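Aldehyde dehydrogenase (Burkholderia vietnamiensis, PDB 5KF0) probably oxidises aldehydes to carboxylic acids with a nicotinamide cofactor, as other aldehyde dehydrogenases do, and binds NADPH. Local coordinates at residues V296-V301 with D382-E387; A371-D376 with P391-E396; T144-R149 with R478-R483. One frame throughout, in Å; residues are numbered along the deposited sequence.

Contact 1: residues V296-V301 with D382-E387; sequences VQRILV and DLYRKE. With NDP (NADPH dihydro-nicotinamide-adenine-dinucleotide phosphate), chain E.
Arg298 and Tyr384 meet at about a right angle, the guanidinium plane turned 72° from the ring. CD of Arg298 lies over one face of the phenol, 3.6 Å from the ring centroid of Tyr384 and displaced toward the rim, a CH-pi contact. A bend at chi3 (-73°) then carries the guanidinium past the ring, where NH1 of Arg298 reaches OH of Tyr384 at 3.1 Å, with the oxygen at the edge of the guanidinium and in its plane. That hydroxyl is also bonded to Glu396, while backbone carbonyls of Asn261, Arg407 and Val408 accept from NE, NH1 and NH2 of the arginine. Gln297, extended beyond CG, works on the helix end instead. Its NE2 gives a nearly straight bond to O of Lys386 at 2.7 Å, in the amide plane, and a more bent one to O of Leu383 at 2.9 Å, from above that carbonyl's plane. OE1 accepts from the backbone N of Ala388, and both ends of the amide are thereby fixed. Alongside, Glu387 accepts hydrogen bonds from two hydroxyls of NADPH, O2D to OE1 and O3D to OE2, a bidentate grip on the nicotinamide ribose characteristic of the aldehyde dehydrogenase cofactor site.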
# COMPACT_ATOMS: atom_id res chain seq x y z
N VAL A 296 23.00 5.31 24.46
CA VAL A 296 22.57 4.55 25.64
C VAL A 296 22.96 5.32 26.89
O VAL A 296 24.14 5.53 27.17
CB VAL A 296 23.19 3.15 25.64
CG1 VAL A 296 22.94 2.44 26.99
CG2 VAL A 296 22.62 2.33 24.46
N GLN A 297 21.95 5.71 27.68
CA GLN A 297 22.17 6.39 28.95
C GLN A 297 21.85 5.52 30.15
O GLN A 297 22.49 5.67 31.19
CB GLN A 297 21.34 7.67 29.01
CG GLN A 297 21.64 8.59 30.22
CD GLN A 297 20.91 9.92 30.10
OE1 GLN A 297 20.77 10.47 29.00
NE2 GLN A 297 20.47 10.46 31.22
N ARG A 298 20.90 4.60 30.02
CA ARG A 298 20.44 3.77 31.13
C ARG A 298 20.49 2.31 30.68
O ARG A 298 20.05 1.98 29.58
CB ARG A 298 19.01 4.14 31.55
CG ARG A 298 18.86 5.60 31.98
CD ARG A 298 17.41 5.91 32.38
NE ARG A 298 16.53 5.98 31.21
CZ ARG A 298 15.26 5.59 31.20
NH1 ARG A 298 14.70 5.06 32.29
NH2 ARG A 298 14.56 5.71 30.07
N ILE A 299 21.04 1.46 31.54
CA ILE A 299 21.22 0.05 31.22
C ILE A 299 20.57 -0.77 32.33
O ILE A 299 21.02 -0.73 33.48
CB ILE A 299 22.71 -0.32 31.08
CG1 ILE A 299 23.37 0.52 29.98
CG2 ILE A 299 22.86 -1.81 30.81
CD1 ILE A 299 24.90 0.40 29.98
N LEU A 300 19.51 -1.50 31.99
CA LEU A 300 18.75 -2.29 32.96
C LEU A 300 19.05 -3.77 32.71
O LEU A 300 18.77 -4.28 31.62
CB LEU A 300 17.25 -2.01 32.83
CG LEU A 300 16.82 -0.57 33.12
CD1 LEU A 300 16.82 0.29 31.84
CD2 LEU A 300 15.46 -0.54 33.78
N VAL A 301 19.61 -4.44 33.71
CA VAL A 301 20.15 -5.79 33.54
C VAL A 301 19.48 -6.75 34.51
O VAL A 301 19.37 -6.46 35.71
CB VAL A 301 21.67 -5.80 33.73
CG1 VAL A 301 22.22 -7.18 33.54
CG2 VAL A 301 22.32 -4.80 32.77
N ASP A 382 19.23 14.17 38.22
CA ASP A 382 19.40 14.76 36.89
C ASP A 382 20.14 13.82 35.96
O ASP A 382 19.81 13.73 34.77
CB ASP A 382 20.15 16.09 36.98
CG ASP A 382 19.31 17.20 37.57
OD1 ASP A 382 18.08 17.05 37.65
OD2 ASP A 382 19.90 18.24 37.95
N LEU A 383 21.16 13.12 36.47
CA LEU A 383 21.91 12.20 35.63
C LEU A 383 21.02 11.09 35.09
O LEU A 383 21.29 10.55 34.01
CB LEU A 383 23.08 11.61 36.41
CG LEU A 383 24.09 10.80 35.59
CD1 LEU A 383 24.87 11.72 34.66
CD2 LEU A 383 25.04 10.04 36.49
N TYR A 384 19.97 10.73 35.83
CA TYR A 384 19.04 9.69 35.39
C TYR A 384 18.03 10.25 34.40
O TYR A 384 17.78 9.65 33.35
CB TYR A 384 18.31 9.08 36.59
CG TYR A 384 17.60 7.79 36.23
CD1 TYR A 384 18.22 6.56 36.40
CD2 TYR A 384 16.32 7.81 35.68
CE1 TYR A 384 17.60 5.39 36.03
CE2 TYR A 384 15.68 6.64 35.32
CZ TYR A 384 16.33 5.43 35.50
OH TYR A 384 15.71 4.26 35.11
N ARG A 385 17.44 11.40 34.72
CA ARG A 385 16.20 11.86 34.08
C ARG A 385 16.41 12.84 32.94
O ARG A 385 15.56 12.93 32.05
CB ARG A 385 15.30 12.54 35.12
CG ARG A 385 14.97 11.66 36.30
CD ARG A 385 13.67 12.10 37.00
NE ARG A 385 12.49 11.73 36.21
CZ ARG A 385 11.95 10.52 36.20
NH1 ARG A 385 12.50 9.54 36.92
NH2 ARG A 385 10.87 10.28 35.46
N LYS A 386 17.49 13.62 32.96
CA LYS A 386 17.73 14.56 31.88
C LYS A 386 18.62 13.91 30.82
O LYS A 386 19.14 12.81 31.00
CB LYS A 386 18.35 15.85 32.42
CG LYS A 386 17.51 16.55 33.49
CD LYS A 386 18.15 17.88 33.87
CE LYS A 386 17.33 18.62 34.91
NZ LYS A 386 15.96 18.94 34.42
N GLU A 387 18.79 14.61 29.70
CA GLU A 387 19.58 14.06 28.60
C GLU A 387 21.07 14.29 28.87
O GLU A 387 21.56 15.42 28.81
CB GLU A 387 19.16 14.69 27.27
CG GLU A 387 19.87 14.04 26.08
CD GLU A 387 19.35 14.55 24.75
OE1 GLU A 387 19.45 13.81 23.75
OE2 GLU A 387 18.87 15.71 24.70
PA NDP E . 20.29 22.80 20.03
O1A NDP E . 18.84 22.71 20.37
O2A NDP E . 21.09 23.58 21.07
O5B NDP E . 20.53 23.46 18.60
C5B NDP E . 19.97 22.77 17.45
C4B NDP E . 19.78 23.76 16.33
O4B NDP E . 18.73 24.69 16.69
C3B NDP E . 21.01 24.63 16.02
O3B NDP E . 21.06 24.92 14.62
C2B NDP E . 20.70 25.90 16.80
O2B NDP E . 21.36 27.09 16.31
C1B NDP E . 19.21 26.01 16.53
N9A NDP E . 18.49 26.89 17.43
C8A NDP E . 18.53 26.93 18.80
N7A NDP E . 17.71 27.81 19.33
C5A NDP E . 17.09 28.38 18.23
C6A NDP E . 16.09 29.37 18.11
N6A NDP E . 15.55 30.02 19.15
N1A NDP E . 15.68 29.69 16.86
C2A NDP E . 16.23 29.07 15.82
N3A NDP E . 17.17 28.13 15.81
C4A NDP E . 17.56 27.83 17.05
O3 NDP E . 20.87 21.33 19.88
PN NDP E . 22.34 20.77 19.64
O1N NDP E . 22.90 21.36 18.39
O2N NDP E . 23.12 21.02 20.90
O5D NDP E . 22.14 19.22 19.41
C5D NDP E . 21.92 18.26 20.46
C4D NDP E . 20.43 18.01 20.59
O4D NDP E . 19.90 17.53 19.33
C3D NDP E . 20.11 16.94 21.63
O3D NDP E . 18.99 17.28 22.44
C2D NDP E . 19.84 15.71 20.77
O2D NDP E . 19.06 14.68 21.35
C1D NDP E . 19.16 16.35 19.56
N1N NDP E . 19.26 15.43 18.44
C2N NDP E . 18.14 14.87 17.86
C3N NDP E . 18.21 13.90 16.93
C7N NDP E . 17.00 13.36 16.25
O7N NDP E . 17.11 12.99 15.07
N7N NDP E . 15.87 13.24 16.94
C4N NDP E . 19.52 13.30 16.58
C5N NDP E . 20.65 14.18 17.00
C6N NDP E . 20.48 15.12 17.92
P2B NDP E . 22.86 27.50 16.81
O1X NDP E . 23.40 26.38 17.62
O2X NDP E . 23.57 27.82 15.53
O3X NDP E . 22.71 28.77 17.62

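Contact 2: residues A371-D376 with P391-E396; sequences ATLLED and PVAILE
With CG beside the backbone N (chi1 -69°), Leu374 turns its CD1 back along its own strand, and Val392, CG1 anti to its N at 177°, offers that methyl from the neighbouring strand. The two meet at 3.7 Å, CD1 of Leu374 against CG1 of Val392, their side chains crossing obliquely. Leu383 of the helix 382-385 lies against both residues. On the face of Leu373, Ala393 and Leu395 the rotamer differs: CG of Leu373 is anti to its backbone N, and CD1 of Leu373 reaches across to CB of Ala393 at 4.1 Å, with CB of Leu395 just beyond. Helix 306-319 packs here, through Leu313 on Leu373 and Tyr306 and Arg310 on Leu395. The two strands are the parallel neighbours of a beta-alpha-beta unit, the short helix 382-385 between them, within the mixed sheet that also holds strand 298-302. Four backbone bonds zip them together, from Thr372 N to Pro391 O at one end to Leu395 N and Leu374 O, 2.8 Å apart, near the other. Between these, O of Thr372 takes the N-H of Ala393, and O of Ala393 that of Leu374. Three of the carbonyls in this ladder also receive a CA-H contact, as from CA of Val392 to O of Thr372 at 3.3 Å. Past Glu375 the direct ladder gives way to a water that accepts from N of Asp376 and donates to O of Leu395.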
# COMPACT_ATOMS: atom_id res chain seq x y z
N ALA A 371 35.07 7.78 29.13
CA ALA A 371 33.93 6.88 29.19
C ALA A 371 33.71 6.46 30.64
O ALA A 371 34.64 5.97 31.30
CB ALA A 371 34.16 5.66 28.30
N THR A 372 32.49 6.66 31.13
CA THR A 372 32.20 6.57 32.56
C THR A 372 30.93 5.76 32.78
O THR A 372 29.95 5.90 32.05
CB THR A 372 32.06 7.99 33.14
OG1 THR A 372 33.31 8.69 32.99
CG2 THR A 372 31.70 7.97 34.61
N LEU A 373 30.97 4.89 33.80
CA LEU A 373 29.85 4.03 34.17
C LEU A 373 29.59 4.19 35.66
O LEU A 373 30.53 4.18 36.47
CB LEU A 373 30.17 2.56 33.84
CG LEU A 373 29.06 1.52 34.01
CD1 LEU A 373 27.93 1.75 33.01
CD2 LEU A 373 29.64 0.13 33.82
N LEU A 374 28.32 4.36 36.04
CA LEU A 374 27.93 4.47 37.44
C LEU A 374 26.85 3.46 37.78
O LEU A 374 26.07 3.05 36.91
CB LEU A 374 27.38 5.87 37.79
CG LEU A 374 28.33 7.06 37.81
CD1 LEU A 374 28.51 7.62 36.40
CD2 LEU A 374 27.79 8.13 38.75
N GLU A 375 26.80 3.06 39.05
CA GLU A 375 25.64 2.34 39.55
C GLU A 375 25.07 3.08 40.76
O GLU A 375 25.59 4.10 41.22
CB GLU A 375 25.98 0.88 39.84
CG GLU A 375 27.09 0.64 40.86
CD GLU A 375 27.43 -0.84 41.02
OE1 GLU A 375 26.78 -1.69 40.38
OE2 GLU A 375 28.35 -1.15 41.80
N ASP A 376 23.93 2.57 41.24
CA ASP A 376 23.22 3.13 42.39
C ASP A 376 22.82 4.59 42.16
O ASP A 376 22.82 5.41 43.08
CB ASP A 376 24.04 2.99 43.68
CG ASP A 376 24.33 1.54 44.03
OD1 ASP A 376 23.47 0.67 43.76
OD2 ASP A 376 25.40 1.26 44.58
N PRO A 391 29.61 11.04 27.68
CA PRO A 391 30.07 9.64 27.77
C PRO A 391 29.85 9.04 29.15
O PRO A 391 30.78 8.54 29.78
CB PRO A 391 31.55 9.77 27.40
CG PRO A 391 31.94 11.12 27.91
CD PRO A 391 30.73 12.00 27.67
N VAL A 392 28.60 9.06 29.61
CA VAL A 392 28.21 8.52 30.90
C VAL A 392 27.02 7.60 30.70
O VAL A 392 26.09 7.95 29.97
CB VAL A 392 27.85 9.64 31.90
CG1 VAL A 392 27.38 9.04 33.23
CG2 VAL A 392 29.02 10.58 32.10
N ALA A 393 27.04 6.45 31.37
CA ALA A 393 25.89 5.56 31.40
C ALA A 393 25.69 5.07 32.82
O ALA A 393 26.62 5.02 33.62
CB ALA A 393 26.07 4.37 30.44
N ILE A 394 24.44 4.71 33.10
CA ILE A 394 24.06 4.24 34.43
C ILE A 394 23.59 2.80 34.31
O ILE A 394 22.88 2.41 33.37
CB ILE A 394 22.99 5.14 35.09
CG1 ILE A 394 21.62 4.98 34.43
CG2 ILE A 394 23.44 6.59 35.08
CD1 ILE A 394 20.69 4.04 35.17
N LEU A 395 24.02 1.99 35.27
CA LEU A 395 23.74 0.56 35.30
C LEU A 395 22.80 0.28 36.47
O LEU A 395 23.05 0.73 37.59
CB LEU A 395 25.04 -0.24 35.46
CG LEU A 395 24.91 -1.75 35.62
CD1 LEU A 395 24.39 -2.35 34.34
CD2 LEU A 395 26.26 -2.37 35.99
N GLU A 396 21.70 -0.42 36.20
CA GLU A 396 20.75 -0.75 37.25
C GLU A 396 20.21 -2.16 37.02
O GLU A 396 20.40 -2.76 35.95
CB GLU A 396 19.62 0.30 37.35
CG GLU A 396 18.91 0.62 36.02
CD GLU A 396 17.84 1.72 36.16
OE1 GLU A 396 17.44 2.05 37.30
OE2 GLU A 396 17.40 2.25 35.11
O HOH W 1 22.59 0.11 40.30

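Contact 3: residues T144-R149 with R478-R483; sequences TGYTRR and RLMVVR
Tyr146 touches two residues of the opposite strand through two ring atoms: CD2 of Tyr146 is 3.9 Å from CE of Met480, and CE2 of Tyr146 is 3.8 Å from CG2 of Val482. The bend at chi3 of Met480 (60°) brings its terminal methyl to the tyrosine. Beneath this cluster the backbone is closely paired, Met480 N reaching Tyr146 O at 2.7 Å in an almost straight bond. On the reverse face, CD1 of Leu479 fits over Gly145, 4.0 Å from its CA, where the glycine has no side chain to obstruct it. The pair belongs to a three-stranded antiparallel sheet, 129-133, 143-151 and 475-483, of the kind that forms the oligomerisation domain of aldehyde dehydrogenases. Residues 479-482 add a parallel ladder with a strand of the second subunit, and Trp431 of that subunit packs on Tyr146 and Met480. The Arg148 end is looser: the bond from its N to Arg478 O is weak, though the return bond is sound. Arg148 makes a salt bridge to Asp432 and a cation-pi contact with Trp431, and Arg478 bonds to the Trp431 carbonyl, all in the second subunit. At Thr144, still regularly paired, a water donates to its OG1 and to Val482 O.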
# COMPACT_ATOMS: atom_id res chain seq x y z
N THR A 144 -15.42 9.06 -8.51
CA THR A 144 -14.15 8.38 -8.26
C THR A 144 -13.12 9.39 -7.78
O THR A 144 -13.11 10.55 -8.23
CB THR A 144 -13.62 7.69 -9.54
OG1 THR A 144 -14.62 6.82 -10.07
CG2 THR A 144 -12.33 6.89 -9.26
N GLY A 145 -12.24 8.95 -6.89
CA GLY A 145 -11.19 9.81 -6.34
C GLY A 145 -9.83 9.45 -6.91
O GLY A 145 -9.53 8.27 -7.15
N TYR A 146 -9.00 10.47 -7.12
CA TYR A 146 -7.62 10.32 -7.54
C TYR A 146 -6.76 11.20 -6.66
O TYR A 146 -7.10 12.37 -6.46
CB TYR A 146 -7.43 10.73 -9.02
CG TYR A 146 -8.32 9.97 -9.97
CD1 TYR A 146 -7.86 8.83 -10.61
CD2 TYR A 146 -9.63 10.38 -10.21
CE1 TYR A 146 -8.67 8.11 -11.47
CE2 TYR A 146 -10.45 9.68 -11.08
CZ TYR A 146 -9.96 8.54 -11.70
OH TYR A 146 -10.77 7.83 -12.56
N THR A 147 -5.65 10.68 -6.16
CA THR A 147 -4.81 11.46 -5.26
C THR A 147 -3.40 11.63 -5.82
O THR A 147 -2.90 10.82 -6.61
CB THR A 147 -4.71 10.86 -3.86
OG1 THR A 147 -3.88 9.68 -3.88
CG2 THR A 147 -6.10 10.50 -3.32
N ARG A 148 -2.75 12.70 -5.36
CA ARG A 148 -1.36 13.00 -5.65
C ARG A 148 -0.78 13.73 -4.45
O ARG A 148 -1.52 14.27 -3.62
CB ARG A 148 -1.21 13.86 -6.91
CG ARG A 148 -1.76 15.28 -6.73
CD ARG A 148 -1.96 16.01 -8.05
NE ARG A 148 -0.70 16.47 -8.64
CZ ARG A 148 -0.63 17.15 -9.78
NH1 ARG A 148 -1.75 17.45 -10.46
NH2 ARG A 148 0.54 17.54 -10.26
N ARG A 149 0.55 13.75 -4.35
CA ARG A 149 1.23 14.50 -3.30
C ARG A 149 1.87 15.72 -3.93
O ARG A 149 2.74 15.59 -4.80
CB ARG A 149 2.30 13.64 -2.63
CG ARG A 149 1.80 12.30 -2.14
CD ARG A 149 0.81 12.43 -1.01
NE ARG A 149 1.36 13.13 0.15
CZ ARG A 149 0.73 13.21 1.32
NH1 ARG A 149 -0.45 12.62 1.47
NH2 ARG A 149 1.27 13.86 2.33
N ARG A 478 -3.53 16.15 -2.64
CA ARG A 478 -4.52 16.89 -3.40
C ARG A 478 -5.42 15.88 -4.10
O ARG A 478 -4.97 15.14 -4.98
CB ARG A 478 -3.89 17.85 -4.41
CG ARG A 478 -4.94 18.81 -4.99
CD ARG A 478 -4.30 19.89 -5.86
NE ARG A 478 -3.47 20.80 -5.07
CZ ARG A 478 -2.56 21.60 -5.61
NH1 ARG A 478 -2.35 21.56 -6.93
NH2 ARG A 478 -1.85 22.42 -4.84
N LEU A 479 -6.67 15.83 -3.65
CA LEU A 479 -7.66 14.91 -4.18
C LEU A 479 -8.31 15.52 -5.42
O LEU A 479 -8.63 16.71 -5.43
CB LEU A 479 -8.73 14.65 -3.12
CG LEU A 479 -9.94 13.80 -3.53
CD1 LEU A 479 -9.51 12.35 -3.75
CD2 LEU A 479 -11.01 13.91 -2.43
N MET A 480 -8.49 14.70 -6.45
CA MET A 480 -9.36 15.05 -7.56
C MET A 480 -10.53 14.08 -7.54
O MET A 480 -10.33 12.86 -7.66
CB MET A 480 -8.63 14.99 -8.91
CG MET A 480 -9.56 15.33 -10.08
SD MET A 480 -8.69 15.38 -11.67
CE MET A 480 -8.10 13.70 -11.70
N VAL A 481 -11.74 14.61 -7.39
CA VAL A 481 -12.97 13.84 -7.48
C VAL A 481 -13.54 14.05 -8.88
O VAL A 481 -13.78 15.20 -9.27
CB VAL A 481 -14.00 14.27 -6.42
CG1 VAL A 481 -15.31 13.49 -6.59
CG2 VAL A 481 -13.41 14.10 -5.02
N VAL A 482 -13.76 12.98 -9.63
CA VAL A 482 -14.35 13.08 -10.95
C VAL A 482 -15.76 12.50 -10.90
O VAL A 482 -15.94 11.34 -10.50
CB VAL A 482 -13.50 12.35 -12.00
CG1 VAL A 482 -14.18 12.43 -13.37
CG2 VAL A 482 -12.09 12.95 -12.05
N ARG A 483 -16.75 13.28 -11.32
CA ARG A 483 -18.11 12.78 -11.39
C ARG A 483 -18.44 12.40 -12.82
O ARG A 483 -18.28 13.21 -13.74
CB ARG A 483 -19.15 13.79 -10.90
CG ARG A 483 -20.53 13.13 -10.78
CD ARG A 483 -21.67 14.10 -10.50
NE ARG A 483 -22.84 13.37 -10.01
CZ ARG A 483 -23.95 13.94 -9.53
NH1 ARG A 483 -24.08 15.27 -9.50
NH2 ARG A 483 -24.93 13.18 -9.07
O HOH W 2 -15.97 8.59 -11.80

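Overall arrangement
From the N terminus, the chain first lays down 144-149, which waits until 478-483, near the C terminus, to close contact 3. Inside that long loop lie both other contacts. Segment 296-301 opens contact 1, and 371-376 opens contact 2 before 382-387 closes the first and 391-396 the second, so these two cross. Their centres are about 8 Å apart and they share one sheet, strand 392-398 lying between 298-302 and 368-375, with Ile299 N bonded to Ile394 O. Contact 3 lies on the opposite side of the chain's centre, its centre about 49 Å from that of contact 1, and ties the two chain portions into the intersubunit sheet.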